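Dihydropteroate synthase (Clostridioides difficile, PDB 6PZ2) catalyses the folate-pathway condensation of a pterin pyrophosphate with p-aminobenzoate to give dihydropteroate, the step targeted by sulfonamide drugs in this enzyme family. Local coordinates at residues F6-I17 with D244-L255; T109-L117 with A132-D141. All blocks are in the same frame, centred on the assembly; numbering follows the deposited sequence.

Interaction 1: residues F6-I17 with D244-L255. With PT1 (pteroic acid), chain K; SO4 (sulfate ion), chain C; SO4 (sulfate ion), chain B.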
loop_
_atom_site.group_PDB
_atom_site.type_symbol
_atom_site.label_atom_id
_atom_site.label_comp_id
_atom_site.label_asym_id
_atom_site.label_seq_id
_atom_site.Cartn_x
_atom_site.Cartn_y
_atom_site.Cartn_z
ATOM N N PHE A 6 -0.678 -8.665 -22.482
ATOM C CA PHE A 6 -0.022 -9.090 -21.266
ATOM C C PHE A 6 -0.582 -10.443 -20.870
ATOM O O PHE A 6 -1.721 -10.743 -21.157
ATOM C CB PHE A 6 -0.283 -8.155 -20.091
ATOM C CG PHE A 6 0.227 -6.755 -20.277
ATOM C CD1 PHE A 6 1.487 -6.525 -20.795
ATOM C CD2 PHE A 6 -0.546 -5.675 -19.887
ATOM C CE1 PHE A 6 1.951 -5.234 -20.963
ATOM C CE2 PHE A 6 -0.082 -4.384 -20.067
ATOM C CZ PHE A 6 1.158 -4.165 -20.603
ATOM N N ASP A 7 0.214 -11.160 -20.097
ATOM C CA ASP A 7 -0.162 -12.480 -19.616
ATOM C C ASP A 7 -0.975 -12.349 -18.320
ATOM O O ASP A 7 -0.440 -12.547 -17.227
ATOM C CB ASP A 7 1.127 -13.283 -19.441
ATOM C CG ASP A 7 0.915 -14.718 -19.017
ATOM O OD1 ASP A 7 1.932 -15.388 -18.736
ATOM O OD2 ASP A 7 -0.256 -15.142 -18.988
ATOM N N TYR A 8 -2.259 -12.026 -18.439
ATOM C CA TYR A 8 -3.050 -11.543 -17.302
ATOM C C TYR A 8 -3.149 -12.597 -16.202
ATOM O O TYR A 8 -3.404 -13.751 -16.479
ATOM C CB TYR A 8 -4.456 -11.144 -17.746
ATOM C CG TYR A 8 -4.428 -9.880 -18.562
ATOM C CD1 TYR A 8 -3.917 -8.718 -18.015
ATOM C CD2 TYR A 8 -4.870 -9.845 -19.879
ATOM C CE1 TYR A 8 -3.887 -7.534 -18.736
ATOM C CE2 TYR A 8 -4.845 -8.669 -20.612
ATOM C CZ TYR A 8 -4.366 -7.508 -20.036
ATOM O OH TYR A 8 -4.282 -6.350 -20.752
ATOM N N GLY A 9 -2.935 -12.206 -14.953
ATOM C CA GLY A 9 -3.002 -13.206 -13.896
ATOM C C GLY A 9 -1.620 -13.616 -13.411
ATOM O O GLY A 9 -1.452 -14.014 -12.264
ATOM N N LYS A 10 -0.605 -13.464 -14.244
ATOM C CA LYS A 10 0.728 -13.815 -13.814
ATOM C C LYS A 10 1.260 -12.796 -12.798
ATOM O O LYS A 10 2.007 -13.173 -11.906
ATOM C CB LYS A 10 1.663 -13.854 -15.018
ATOM C CG LYS A 10 3.082 -14.273 -14.693
ATOM C CD LYS A 10 4.069 -13.860 -15.756
ATOM C CE LYS A 10 5.377 -14.614 -15.640
ATOM N NZ LYS A 10 6.293 -14.262 -16.750
ATOM N N ARG A 11 0.947 -11.511 -12.969
ATOM C CA ARG A 11 1.441 -10.458 -12.097
ATOM C C ARG A 11 0.643 -9.180 -12.397
ATOM O O ARG A 11 -0.230 -9.184 -13.258
ATOM C CB ARG A 11 2.937 -10.202 -12.302
ATOM C CG ARG A 11 3.295 -9.610 -13.659
ATOM C CD ARG A 11 4.768 -9.286 -13.779
ATOM N NE ARG A 11 5.220 -8.800 -15.080
ATOM C CZ ARG A 11 5.316 -7.524 -15.454
ATOM N NH1 ARG A 11 5.950 -7.239 -16.585
ATOM N NH2 ARG A 11 4.774 -6.554 -14.726
ATOM N N THR A 12 0.943 -8.112 -11.677
ATOM C CA THR A 12 0.366 -6.813 -11.951
ATOM C C THR A 12 1.281 -6.107 -12.955
ATOM O O THR A 12 2.503 -6.302 -12.888
ATOM C CB THR A 12 0.223 -6.000 -10.665
ATOM O OG1 THR A 12 -0.600 -6.717 -9.745
ATOM C CG2 THR A 12 -0.408 -4.653 -10.922
ATOM N N TYR A 13 0.656 -5.417 -13.920
ATOM C CA TYR A 13 1.329 -4.690 -14.993
ATOM C C TYR A 13 1.171 -3.204 -14.682
ATOM O O TYR A 13 0.169 -2.785 -14.062
ATOM C CB TYR A 13 0.795 -5.118 -16.373
ATOM C CG TYR A 13 1.071 -6.566 -16.695
ATOM C CD1 TYR A 13 2.283 -6.962 -17.226
ATOM C CD2 TYR A 13 0.173 -7.549 -16.347
ATOM C CE1 TYR A 13 2.583 -8.299 -17.435
ATOM C CE2 TYR A 13 0.446 -8.889 -16.559
ATOM C CZ TYR A 13 1.667 -9.268 -17.084
ATOM O OH TYR A 13 1.935 -10.589 -17.285
ATOM N N ILE A 14 2.187 -2.461 -15.082
ATOM C CA ILE A 14 2.265 -1.080 -14.755
ATOM C C ILE A 14 2.186 -0.254 -16.036
ATOM O O ILE A 14 2.991 -0.415 -16.933
ATOM C CB ILE A 14 3.566 -0.759 -13.986
ATOM C CG1 ILE A 14 3.761 -1.669 -12.770
ATOM C CG2 ILE A 14 3.588 0.713 -13.603
ATOM C CD1 ILE A 14 2.653 -1.571 -11.745
ATOM N N MET A 15 1.272 0.701 -16.035
ATOM C CA MET A 15 1.136 1.633 -17.133
ATOM C C MET A 15 1.667 2.991 -16.669
ATOM O O MET A 15 1.099 3.568 -15.781
ATOM C CB MET A 15 -0.334 1.727 -17.571
ATOM C CG MET A 15 -0.691 2.903 -18.494
ATOM S SD MET A 15 -2.481 2.945 -18.890
ATOM C CE MET A 15 -2.468 1.621 -20.095
ATOM N N GLY A 16 2.724 3.516 -17.286
ATOM C CA GLY A 16 3.229 4.846 -16.953
ATOM C C GLY A 16 2.536 5.952 -17.724
ATOM O O GLY A 16 2.210 5.822 -18.876
ATOM N N ILE A 17 2.353 7.098 -17.110
ATOM C CA ILE A 17 1.619 8.168 -17.740
ATOM C C ILE A 17 2.591 9.114 -18.455
ATOM O O ILE A 17 3.538 9.581 -17.849
ATOM C CB ILE A 17 0.801 8.893 -16.662
ATOM C CG1 ILE A 17 -0.235 7.948 -16.059
ATOM C CG2 ILE A 17 0.190 10.165 -17.236
ATOM C CD1 ILE A 17 -0.885 8.459 -14.795
ATOM N N ASP A 244 -5.490 -5.722 -12.741
ATOM C CA ASP A 244 -4.420 -6.300 -13.555
ATOM C C ASP A 244 -3.400 -5.237 -13.952
ATOM O O ASP A 244 -2.238 -5.545 -14.176
ATOM C CB ASP A 244 -5.010 -6.897 -14.835
ATOM C CG ASP A 244 -5.775 -8.169 -14.545
ATOM O OD1 ASP A 244 -5.103 -9.177 -14.192
ATOM O OD2 ASP A 244 -7.034 -8.122 -14.585
ATOM N N ILE A 245 -3.862 -4.000 -14.126
ATOM C CA ILE A 245 -3.012 -2.967 -14.625
ATOM C C ILE A 245 -3.312 -1.720 -13.803
ATOM O O ILE A 245 -4.499 -1.385 -13.693
ATOM C CB ILE A 245 -3.289 -2.656 -16.116
ATOM C CG1 ILE A 245 -3.276 -3.910 -16.994
ATOM C CG2 ILE A 245 -2.335 -1.584 -16.613
ATOM C CD1 ILE A 245 -3.604 -3.682 -18.454
ATOM N N VAL A 246 -2.274 -1.028 -13.342
ATOM C CA VAL A 246 -2.461 0.253 -12.675
ATOM C C VAL A 246 -1.804 1.337 -13.522
ATOM O O VAL A 246 -0.685 1.174 -13.994
ATOM C CB VAL A 246 -1.915 0.270 -11.232
ATOM C CG1 VAL A 246 -2.770 -0.596 -10.327
ATOM C CG2 VAL A 246 -0.454 -0.147 -11.132
ATOM N N ARG A 247 -2.508 2.450 -13.669
ATOM C CA ARG A 247 -2.015 3.580 -14.429
ATOM C C ARG A 247 -1.486 4.599 -13.414
ATOM O O ARG A 247 -2.300 5.182 -12.716
ATOM C CB ARG A 247 -3.165 4.196 -15.248
ATOM C CG ARG A 247 -2.827 5.417 -16.094
ATOM C CD ARG A 247 -4.014 5.969 -16.877
ATOM N NE ARG A 247 -3.768 7.186 -17.642
ATOM C CZ ARG A 247 -3.708 8.414 -17.145
ATOM N NH1 ARG A 247 -3.955 8.650 -15.864
ATOM N NH2 ARG A 247 -3.375 9.412 -17.946
ATOM N N VAL A 248 -0.189 4.891 -13.418
ATOM C CA VAL A 248 0.485 5.634 -12.359
ATOM C C VAL A 248 1.480 6.647 -12.927
ATOM O O VAL A 248 2.052 6.429 -13.994
ATOM C CB VAL A 248 1.204 4.693 -11.382
ATOM C CG1 VAL A 248 0.196 3.849 -10.614
ATOM C CG2 VAL A 248 2.231 3.827 -12.106
ATOM N N HIS A 249 1.664 7.752 -12.193
ATOM C CA HIS A 249 2.791 8.650 -12.442
ATOM C C HIS A 249 4.131 8.109 -11.920
ATOM O O HIS A 249 5.161 8.461 -12.462
ATOM C CB HIS A 249 2.555 9.990 -11.763
ATOM C CG HIS A 249 1.314 10.628 -12.267
ATOM N ND1 HIS A 249 0.099 10.444 -11.633
ATOM C CD2 HIS A 249 1.107 11.445 -13.322
ATOM C CE1 HIS A 249 -0.814 11.124 -12.297
ATOM N NE2 HIS A 249 -0.231 11.743 -13.348
ATOM N N ASP A 250 4.145 7.357 -10.825
ATOM C CA ASP A 250 5.381 7.012 -10.159
ATOM C C ASP A 250 5.557 5.508 -10.347
ATOM O O ASP A 250 5.010 4.672 -9.619
ATOM C CB ASP A 250 5.361 7.388 -8.676
ATOM C CG ASP A 250 5.109 8.863 -8.416
ATOM O OD1 ASP A 250 3.951 9.253 -8.136
ATOM O OD2 ASP A 250 6.070 9.613 -8.527
ATOM N N VAL A 251 6.320 5.176 -11.348
ATOM C CA VAL A 251 6.297 3.801 -11.788
ATOM C C VAL A 251 7.011 2.879 -10.778
ATOM O O VAL A 251 6.488 1.809 -10.423
ATOM C CB VAL A 251 6.876 3.717 -13.210
ATOM C CG1 VAL A 251 7.232 2.277 -13.603
ATOM C CG2 VAL A 251 5.891 4.337 -14.205
ATOM N N TYR A 252 8.195 3.268 -10.324
ATOM C CA TYR A 252 9.057 2.380 -9.526
ATOM C C TYR A 252 8.367 2.003 -8.203
ATOM O O TYR A 252 8.229 0.827 -7.825
ATOM C CB TYR A 252 10.383 3.082 -9.217
ATOM C CG TYR A 252 11.298 2.265 -8.341
ATOM C CD1 TYR A 252 11.939 1.156 -8.864
ATOM C CD2 TYR A 252 11.455 2.543 -6.988
ATOM C CE1 TYR A 252 12.762 0.374 -8.071
ATOM C CE2 TYR A 252 12.262 1.759 -6.173
ATOM C CZ TYR A 252 12.937 0.691 -6.736
ATOM O OH TYR A 252 13.729 -0.130 -5.999
ATOM N N GLU A 253 7.876 3.040 -7.533
ATOM C CA GLU A 253 7.265 2.891 -6.227
ATOM C C GLU A 253 6.022 2.013 -6.348
ATOM O O GLU A 253 5.869 1.042 -5.608
ATOM C CB GLU A 253 6.952 4.262 -5.630
ATOM C CG GLU A 253 8.190 5.088 -5.356
ATOM C CD GLU A 253 8.687 5.923 -6.534
ATOM O OE1 GLU A 253 8.140 5.830 -7.662
ATOM O OE2 GLU A 253 9.633 6.678 -6.320
ATOM N N ASN A 254 5.157 2.278 -7.321
ATOM C CA ASN A 254 3.987 1.427 -7.458
ATOM C C ASN A 254 4.399 0.007 -7.871
ATOM O O ASN A 254 3.757 -0.940 -7.440
ATOM C CB ASN A 254 2.965 2.002 -8.429
ATOM C CG ASN A 254 2.231 3.186 -7.829
ATOM O OD1 ASN A 254 1.268 2.977 -7.096
ATOM N ND2 ASN A 254 2.686 4.388 -8.154
ATOM N N LEU A 255 5.382 -0.158 -8.748
ATOM C CA LEU A 255 5.798 -1.545 -9.105
ATOM C C LEU A 255 6.275 -2.315 -7.859
ATOM O O LEU A 255 5.916 -3.496 -7.700
ATOM C CB LEU A 255 6.908 -1.499 -10.157
ATOM C CG LEU A 255 7.473 -2.849 -10.605
ATOM C CD1 LEU A 255 6.418 -3.782 -11.160
ATOM C CD2 LEU A 255 8.546 -2.651 -11.659
HETATM C C2 PT1 K . -8.043 6.552 -15.546
HETATM C C3 PT1 K . -7.576 7.796 -16.134
HETATM C C5 PT1 K . -7.218 7.694 -17.550
HETATM N N6 PT1 K . -7.437 8.976 -15.476
HETATM C C7 PT1 K . -7.826 5.423 -17.579
HETATM N N9 PT1 K . -7.384 6.534 -18.185
HETATM C C10 PT1 K . -7.007 10.067 -16.132
HETATM N N11 PT1 K . -7.945 4.265 -18.254
HETATM C C12 PT1 K . -6.703 9.985 -17.496
HETATM C C21 PT1 K . -9.283 14.232 -9.961
HETATM O O22 PT1 K . -10.368 14.014 -9.400
HETATM O O1 PT1 K . -8.403 6.489 -14.255
HETATM N N4 PT1 K . -8.179 5.430 -16.282
HETATM N N8 PT1 K . -6.772 8.810 -18.164
HETATM C C13 PT1 K . -6.895 11.382 -15.391
HETATM N N14 PT1 K . -8.224 11.740 -14.910
HETATM C C15 PT1 K . -8.434 12.393 -13.746
HETATM C C16 PT1 K . -7.408 13.037 -13.044
HETATM C C17 PT1 K . -9.711 12.361 -13.202
HETATM C C18 PT1 K . -7.697 13.665 -11.835
HETATM C C19 PT1 K . -10.002 12.983 -11.991
HETATM C C20 PT1 K . -8.988 13.627 -11.302
HETATM O O23 PT1 K . -8.425 14.900 -9.381
HETATM S S SO4 C . 6.539 -10.841 -17.671
HETATM O O1 SO4 C . 5.115 -10.994 -18.136
HETATM O O2 SO4 C . 7.199 -9.537 -17.875
HETATM O O3 SO4 C . 6.587 -11.069 -16.210
HETATM O O4 SO4 C . 7.425 -11.804 -18.367
HETATM S S SO4 B . -3.306 12.362 -15.201
HETATM O O1 SO4 B . -4.304 13.406 -14.878
HETATM O O2 SO4 B . -3.595 11.799 -16.538
HETATM O O3 SO4 B . -3.373 11.285 -14.187
HETATM O O4 SO4 B . -1.952 12.957 -15.199
HETATM O O HOH W 1 -2.683 -9.567 -14.609
HETATM O O HOH W 2 4.541 9.877 -15.433
#
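Ile17 lies across one face of the Arg247 guanidinium, CG1 over its centre, while pteroic acid covers the opposite face with its N8 3.3 Å from Arg247 CZ. The same Ile17 reaches on with CD1, which sits 3.6 Å from the centroid of the His249 ring in a CH-pi contact almost on the ring normal. With CG anti to its backbone N (chi1 179°) and the chain extended to NE, Arg247 carries its flat end out between isoleucine and ligand. Behind this lies the closure of the TIM barrel, where first strand 13-19 pairs in parallel with last strand 245-248, as in the bond from Met15 N to Val246 O (2.9 Å). On the sheet face of Ile14, its CD1 runs alongside Val246 CG2 at a tight 3.5 Å, and CG1 leans on Leu255 CD1 of the following helix. Arg247 NH2 gives a straight bond to a sulfate O2 (2.8 Å), and His249 NE2 bonds O4 of that sulfate at 2.8 Å, while ND1 is hydrogen-bonded to Ser211; Asp53 makes a salt bridge with Arg247 NE. This sulfate, probably from the crystallisation liquor, held beside the pterin by Arg247 and His249, is consistent with a site for the substrate's pyrophosphate.

Interaction 2: residues T109-L117 with A132-D141. With PT1 (pteroic acid), chain K.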
loop_
_atom_site.group_PDB
_atom_site.type_symbol
_atom_site.label_atom_id
_atom_site.label_comp_id
_atom_site.label_asym_id
_atom_site.label_seq_id
_atom_site.Cartn_x
_atom_site.Cartn_y
_atom_site.Cartn_z
ATOM N N THR A 109 -0.435 0.010 -29.527
ATOM C CA THR A 109 -1.049 -1.287 -29.206
ATOM C C THR A 109 -2.473 -1.160 -28.653
ATOM O O THR A 109 -3.278 -2.015 -28.924
ATOM C CB THR A 109 -0.209 -2.040 -28.170
ATOM O OG1 THR A 109 1.102 -2.122 -28.723
ATOM C CG2 THR A 109 -0.737 -3.419 -27.859
ATOM N N MET A 110 -2.799 -0.132 -27.887
ATOM C CA MET A 110 -4.055 -0.118 -27.154
ATOM C C MET A 110 -4.653 1.290 -27.250
ATOM O O MET A 110 -3.921 2.254 -27.276
ATOM C CB MET A 110 -3.791 -0.426 -25.674
ATOM C CG MET A 110 -4.935 -0.051 -24.723
ATOM S SD MET A 110 -4.608 -0.437 -22.959
ATOM C CE MET A 110 -4.819 -2.215 -22.966
ATOM N N VAL A 111 -5.966 1.390 -27.351
ATOM C CA VAL A 111 -6.629 2.660 -27.232
ATOM C C VAL A 111 -7.194 2.692 -25.811
ATOM O O VAL A 111 -7.946 1.835 -25.405
ATOM C CB VAL A 111 -7.734 2.825 -28.296
ATOM C CG1 VAL A 111 -8.529 4.100 -28.076
ATOM C CG2 VAL A 111 -7.182 2.781 -29.713
ATOM N N ASN A 112 -6.843 3.731 -25.095
ATOM C CA ASN A 112 -7.352 3.995 -23.810
ATOM C C ASN A 112 -8.458 5.047 -23.935
ATOM O O ASN A 112 -8.171 6.242 -23.916
ATOM C CB ASN A 112 -6.215 4.469 -22.899
ATOM C CG ASN A 112 -6.679 4.777 -21.490
ATOM O OD1 ASN A 112 -7.710 4.249 -21.087
ATOM N ND2 ASN A 112 -5.951 5.623 -20.764
ATOM N N ASP A 113 -9.706 4.614 -23.938
ATOM C CA ASP A 113 -10.822 5.548 -24.173
ATOM C C ASP A 113 -11.533 5.902 -22.866
ATOM O O ASP A 113 -12.309 5.103 -22.371
ATOM C CB ASP A 113 -11.839 4.909 -25.116
ATOM C CG ASP A 113 -12.953 5.843 -25.558
ATOM O OD1 ASP A 113 -13.078 6.944 -24.986
ATOM O OD2 ASP A 113 -13.655 5.477 -26.514
ATOM N N VAL A 114 -11.380 7.134 -22.404
ATOM C CA VAL A 114 -11.986 7.570 -21.143
ATOM C C VAL A 114 -13.474 7.881 -21.308
ATOM O O VAL A 114 -14.068 8.360 -20.343
ATOM C CB VAL A 114 -11.283 8.791 -20.526
ATOM C CG1 VAL A 114 -9.814 8.503 -20.217
ATOM C CG2 VAL A 114 -11.437 10.040 -21.384
ATOM N N TRP A 115 -14.059 7.623 -22.468
ATOM C CA TRP A 115 -15.529 7.641 -22.609
ATOM C C TRP A 115 -16.074 6.264 -22.994
ATOM O O TRP A 115 -17.259 6.098 -23.219
ATOM C CB TRP A 115 -15.938 8.716 -23.611
ATOM C CG TRP A 115 -16.036 10.042 -22.939
ATOM C CD1 TRP A 115 -15.162 11.085 -22.989
ATOM C CD2 TRP A 115 -17.079 10.427 -22.038
ATOM N NE1 TRP A 115 -15.605 12.114 -22.189
ATOM C CE2 TRP A 115 -16.774 11.730 -21.588
ATOM C CE3 TRP A 115 -18.233 9.787 -21.575
ATOM C CZ2 TRP A 115 -17.583 12.404 -20.681
ATOM C CZ3 TRP A 115 -19.054 10.474 -20.710
ATOM C CH2 TRP A 115 -18.729 11.759 -20.274
ATOM N N GLY A 116 -15.221 5.249 -23.028
ATOM C CA GLY A 116 -15.718 3.886 -23.104
ATOM C C GLY A 116 -16.558 3.645 -24.351
ATOM O O GLY A 116 -17.570 2.941 -24.301
ATOM N N LEU A 117 -16.066 4.222 -25.446
ATOM C CA LEU A 117 -16.537 4.090 -26.795
ATOM C C LEU A 117 -17.782 4.963 -26.984
ATOM O O LEU A 117 -18.374 4.842 -28.015
ATOM C CB LEU A 117 -16.874 2.645 -27.164
ATOM C CG LEU A 117 -15.787 1.615 -26.903
ATOM C CD1 LEU A 117 -16.280 0.241 -27.286
ATOM C CD2 LEU A 117 -14.518 1.942 -27.666
ATOM N N ALA A 132 -7.132 -3.730 -32.407
ATOM C CA ALA A 132 -6.412 -3.130 -31.286
ATOM C C ALA A 132 -6.947 -3.681 -29.953
ATOM O O ALA A 132 -8.067 -4.209 -29.849
ATOM C CB ALA A 132 -6.598 -1.641 -31.349
ATOM N N GLU A 133 -6.156 -3.473 -28.904
ATOM C CA GLU A 133 -6.639 -3.617 -27.547
ATOM C C GLU A 133 -7.329 -2.308 -27.188
ATOM O O GLU A 133 -6.968 -1.278 -27.744
ATOM C CB GLU A 133 -5.484 -3.890 -26.596
ATOM C CG GLU A 133 -4.399 -4.641 -27.313
ATOM C CD GLU A 133 -4.032 -5.907 -26.599
ATOM O OE1 GLU A 133 -4.636 -6.942 -26.920
ATOM O OE2 GLU A 133 -3.191 -5.804 -25.696
ATOM N N VAL A 134 -8.322 -2.403 -26.323
ATOM C CA VAL A 134 -8.992 -1.215 -25.845
ATOM C C VAL A 134 -9.235 -1.324 -24.333
ATOM O O VAL A 134 -9.634 -2.363 -23.792
ATOM C CB VAL A 134 -10.297 -0.969 -26.622
ATOM C CG1 VAL A 134 -11.208 -2.180 -26.644
ATOM C CG2 VAL A 134 -11.063 0.247 -26.112
ATOM N N CYS A 135 -9.041 -0.187 -23.680
ATOM C CA CYS A 135 -9.511 0.010 -22.360
ATOM C C CYS A 135 -10.805 0.815 -22.429
ATOM O O CYS A 135 -10.808 1.974 -22.816
ATOM C CB CYS A 135 -8.485 0.729 -21.490
ATOM S SG CYS A 135 -9.056 1.033 -19.793
ATOM N N ILE A 136 -11.853 0.191 -21.920
ATOM C CA ILE A 136 -13.162 0.797 -21.838
ATOM C C ILE A 136 -13.367 1.305 -20.417
ATOM O O ILE A 136 -13.582 0.528 -19.502
ATOM C CB ILE A 136 -14.271 -0.215 -22.174
ATOM C CG1 ILE A 136 -14.098 -0.798 -23.574
ATOM C CG2 ILE A 136 -15.643 0.416 -21.981
ATOM C CD1 ILE A 136 -15.175 -1.800 -23.951
ATOM N N MET A 137 -13.376 2.608 -20.278
ATOM C CA MET A 137 -13.472 3.207 -18.999
ATOM C C MET A 137 -14.886 3.758 -18.787
ATOM O O MET A 137 -15.442 4.340 -19.695
ATOM C CB MET A 137 -12.465 4.349 -18.864
ATOM C CG MET A 137 -12.284 4.805 -17.428
ATOM S SD MET A 137 -11.429 6.363 -17.219
ATOM C CE MET A 137 -12.798 7.509 -17.401
ATOM N N HIS A 138 -15.420 3.572 -17.587
ATOM C CA HIS A 138 -16.712 4.110 -17.198
ATOM C C HIS A 138 -16.595 5.622 -17.022
ATOM O O HIS A 138 -15.683 6.089 -16.339
ATOM C CB HIS A 138 -17.224 3.482 -15.891
ATOM C CG HIS A 138 -18.468 4.149 -15.406
ATOM N ND1 HIS A 138 -18.464 5.154 -14.454
ATOM C CD2 HIS A 138 -19.748 4.014 -15.816
ATOM C CE1 HIS A 138 -19.699 5.582 -14.278
ATOM N NE2 HIS A 138 -20.507 4.898 -15.103
ATOM N N ASN A 139 -17.564 6.388 -17.520
ATOM C CA ASN A 139 -17.527 7.850 -17.352
ATOM C C ASN A 139 -18.947 8.376 -17.534
ATOM O O ASN A 139 -19.706 7.741 -18.222
ATOM C CB ASN A 139 -16.634 8.490 -18.424
ATOM C CG ASN A 139 -16.251 9.932 -18.184
ATOM O OD1 ASN A 139 -16.761 10.599 -17.277
ATOM N ND2 ASN A 139 -15.291 10.401 -18.963
ATOM N N GLN A 140 -19.282 9.512 -16.946
ATOM C CA GLN A 140 -20.549 10.153 -17.206
ATOM C C GLN A 140 -20.411 11.612 -16.772
ATOM O O GLN A 140 -19.463 11.977 -16.035
ATOM C CB GLN A 140 -21.708 9.480 -16.467
ATOM C CG GLN A 140 -21.689 9.694 -14.949
ATOM C CD GLN A 140 -22.907 9.195 -14.207
ATOM O OE1 GLN A 140 -23.531 8.209 -14.599
ATOM N NE2 GLN A 140 -23.237 9.882 -13.119
ATOM N N ASP A 141 -21.352 12.442 -17.191
ATOM C CA ASP A 141 -21.310 13.797 -16.627
ATOM C C ASP A 141 -22.175 13.875 -15.374
ATOM O O ASP A 141 -23.254 13.302 -15.324
ATOM C CB ASP A 141 -21.754 14.881 -17.605
ATOM C CG ASP A 141 -20.726 15.123 -18.693
ATOM O OD1 ASP A 141 -19.516 14.821 -18.490
ATOM O OD2 ASP A 141 -21.167 15.510 -19.771
HETATM C C2 PT1 K . -8.043 6.552 -15.546
HETATM C C3 PT1 K . -7.576 7.796 -16.134
HETATM C C5 PT1 K . -7.218 7.694 -17.550
HETATM N N6 PT1 K . -7.437 8.976 -15.476
HETATM C C7 PT1 K . -7.826 5.423 -17.579
HETATM N N9 PT1 K . -7.384 6.534 -18.185
HETATM C C10 PT1 K . -7.007 10.067 -16.132
HETATM N N11 PT1 K . -7.945 4.265 -18.254
HETATM C C12 PT1 K . -6.703 9.985 -17.496
HETATM C C21 PT1 K . -9.283 14.232 -9.961
HETATM O O22 PT1 K . -10.368 14.014 -9.400
HETATM O O1 PT1 K . -8.403 6.489 -14.255
HETATM N N4 PT1 K . -8.179 5.430 -16.282
HETATM N N8 PT1 K . -6.772 8.810 -18.164
HETATM C C13 PT1 K . -6.895 11.382 -15.391
HETATM N N14 PT1 K . -8.224 11.740 -14.910
HETATM C C15 PT1 K . -8.434 12.393 -13.746
HETATM C C16 PT1 K . -7.408 13.037 -13.044
HETATM C C17 PT1 K . -9.711 12.361 -13.202
HETATM C C18 PT1 K . -7.697 13.665 -11.835
HETATM C C19 PT1 K . -10.002 12.983 -11.991
HETATM C C20 PT1 K . -8.988 13.627 -11.302
HETATM O O23 PT1 K . -8.425 14.900 -9.381
#
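Thr109 and Glu133 begin the pairing of two neighbouring parallel barrel strands, their side chains lying side by side and pointing the same way, with Thr109 CG2 3.9 Å from Glu133 CG. Glu133 N also bonds to Thr109 O, the first rung of the backbone ladder. Met110 then crosses Glu133 at about a right angle, CB against CB. Val111 supplies the middle of the ladder, its N bonding to Glu133 O and its O receiving Cys135 N. Asn112 turns to the barrel interior and reads the pterin with both ends of its amide: OD1 accepts from N11 of pteroic acid at 2.8 Å, and ND2 donates to N9 at 3.1 Å. Its CG is anti to the backbone N (chi1 180°), which carries the amide to the ligand, while Cys135 CB rests 3.6 Å from OD1. Asp113 points to the other face and closes an Asx turn, OD1 taking Trp115 N from above the carboxylate plane. Val114 faces the ligand through CG1, and its O is gripped by Asn139 ND2 at 2.8 Å. Met137 brings CE to Val114 CB and SD to within 3.5 Å of N4 of the pterin. The same Asn139 amide lies stacked on the Trp115 ring, the planes 13° apart, with ND2 3.3 Å from Trp115 CE2; Asp141 OD1 comes to the ring edge. Gly116, at positive phi, passes close to Ile136 CG2, and Leu117 sets CD1 against Ile136 CD1. Helix 123-129 connects these two strands in a beta-alpha-beta unit and covers them on the side of Leu117 and Val134; Ile136 meets helix 149-166, and strand 90-93 continues the sheet beyond Met110 and Asn112.

The two contacts illustrate how a TIM barrel assembles one pocket from strands far apart in sequence. Interaction 1 joins the first and last strands in chain order, and interaction 2 joins two from the middle; their centres are about 17 Å apart. They meet in the barrel interior, where Arg247 NE lies 4.1 Å from Asn112 ND2 and Met15 CE packs 4.1 Å from Met110 SD. Asp53 links them further, pairing with Arg247 and accepting from Asn112. Both touch pteroic acid in different ways: 109-117 with 132-141 binds the pterin by the two Asn112 hydrogen bonds, with Val114, Cys135 and Met137 beside it, whereas 244-255 lays the Arg247 guanidinium face over the pterin. Lys213, Ser214 and Asp177 add further hydrogen bonds.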